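Local coordinates for protein putative transcriptional coactivator P15 (Enterobacteria phage t5, PDB 4BG7) that probably binds DNA as a dimeric phage homolog of the eukaryotic transcription coactivator PC4, and is implicated in recombination-dependent DNA replication, at residues Q79-E83 / S84-H88. Residues are numbered along the deposited sequence; the frame is centred on the assembly and turned at random.
Sequences QILSE and SEVLH
A Schellman motif ends helix 67-83, and Leu-81 packs against both Val-86 and Leu-87 where the chain turns into helix 87-98. The last helical bond of the turn runs from Ser-84 N to Ile-80 O (3.0 Å). Glu-85 then takes a positive phi of 61°, a conformation unusual for a residue with a side chain, and this swings the backbone round until Val-86 N makes a nearly straight hydrogen bond back to Leu-81 O at 3.0 Å. The second Schellman bond, Glu-85 N to Ser-82 O at 2.7 Å, is bent (141°), its donor well above the carbonyl plane and not on a lone pair. Val-86 sits at the N-cap, just before helix 87-98, and its apolar side chain suits the motif's signature contact, CG1 lying 4.0 Å from CD2 of buried Leu-81. Leu-87 adds to this from the next helix: with CG anti to the backbone N (chi1 -179°), it brings CD1 to 3.8 Å from Leu-81 CD1, the side chains crossing at about a right angle. Ser-84 suits the helix end because its OG bonds to a water, which donates to Ile-80 O, and to Tyr-65 OH of the second subunit. That tyrosine also packs on Ile-80 and Leu-81. Paired backbone bonds and a hydrophobic contact are typical of a Schellman C-cap, here linking two helices.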
# COMPACT_ATOMS: atom_id res chain seq x y z
N GLN A 79 -8.11 9.41 5.62
CA GLN A 79 -8.45 10.77 5.27
C GLN A 79 -9.05 10.87 3.86
O GLN A 79 -10.00 11.64 3.62
CB GLN A 79 -7.25 11.69 5.32
CG GLN A 79 -7.56 13.09 4.82
CD GLN A 79 -6.58 14.11 5.28
OE1 GLN A 79 -6.33 14.26 6.49
NE2 GLN A 79 -5.96 14.82 4.31
N ILE A 80 -8.44 10.16 2.92
CA ILE A 80 -8.88 10.19 1.54
C ILE A 80 -10.29 9.61 1.53
O ILE A 80 -11.20 10.15 0.85
CB ILE A 80 -7.89 9.43 0.57
CG1 ILE A 80 -6.65 10.32 0.34
CG2 ILE A 80 -8.61 9.07 -0.74
CD1 ILE A 80 -5.47 9.66 -0.35
N LEU A 81 -10.50 8.53 2.28
CA LEU A 81 -11.81 7.92 2.33
C LEU A 81 -12.87 8.86 2.93
O LEU A 81 -14.03 8.89 2.45
CB LEU A 81 -11.82 6.58 3.01
CG LEU A 81 -10.95 5.46 2.31
CD1 LEU A 81 -10.94 4.26 3.23
CD2 LEU A 81 -11.49 5.11 0.92
N SER A 82 -12.50 9.58 3.99
CA SER A 82 -13.42 10.58 4.62
C SER A 82 -13.82 11.69 3.67
O SER A 82 -14.99 12.01 3.56
CB SER A 82 -12.70 11.24 5.82
OG SER A 82 -12.61 10.22 6.79
N GLU A 83 -12.84 12.30 3.02
CA GLU A 83 -13.11 13.31 2.01
C GLU A 83 -14.03 12.80 0.88
O GLU A 83 -14.93 13.51 0.41
CB GLU A 83 -11.82 13.86 1.48
CG GLU A 83 -11.23 14.83 2.47
CD GLU A 83 -9.85 15.28 2.08
OE1 GLU A 83 -9.69 15.76 0.93
OE2 GLU A 83 -8.92 15.14 2.92
N SER A 84 -13.85 11.54 0.50
CA SER A 84 -14.79 10.86 -0.38
C SER A 84 -16.11 10.50 0.29
O SER A 84 -17.01 10.04 -0.38
CB SER A 84 -14.15 9.61 -0.95
OG SER A 84 -12.97 10.04 -1.65
N GLU A 85 -16.20 10.68 1.61
CA GLU A 85 -17.44 10.38 2.37
C GLU A 85 -17.88 8.93 2.30
O GLU A 85 -19.09 8.57 2.35
CB GLU A 85 -18.59 11.34 1.93
CG GLU A 85 -18.09 12.78 1.95
CD GLU A 85 -19.16 13.79 1.64
OE1 GLU A 85 -20.22 13.34 1.20
OE2 GLU A 85 -18.95 14.98 1.86
N VAL A 86 -16.91 8.02 2.22
CA VAL A 86 -17.25 6.60 2.23
C VAL A 86 -16.58 5.80 3.38
O VAL A 86 -16.59 4.61 3.38
CB VAL A 86 -16.85 6.00 0.86
CG1 VAL A 86 -15.35 6.09 0.63
CG2 VAL A 86 -17.32 4.58 0.75
N LEU A 87 -15.91 6.45 4.31
CA LEU A 87 -15.11 5.65 5.29
C LEU A 87 -15.89 4.61 6.06
O LEU A 87 -15.48 3.41 6.24
CB LEU A 87 -14.39 6.59 6.22
CG LEU A 87 -13.50 5.90 7.27
CD1 LEU A 87 -12.43 5.04 6.60
CD2 LEU A 87 -12.88 7.03 8.04
N HIS A 88 -17.09 4.97 6.54
CA HIS A 88 -17.89 3.98 7.26
C HIS A 88 -18.23 2.74 6.46
O HIS A 88 -18.16 1.64 6.97
CB HIS A 88 -19.19 4.64 7.79
CG HIS A 88 -20.13 3.68 8.45
ND1 HIS A 88 -20.21 3.53 9.79
CD2 HIS A 88 -21.09 2.79 7.90
CE1 HIS A 88 -21.14 2.61 10.10
NE2 HIS A 88 -21.68 2.14 8.94
O HOH W 1 -10.97 11.69 -1.47
O HOH W 2 -16.43 9.28 5.19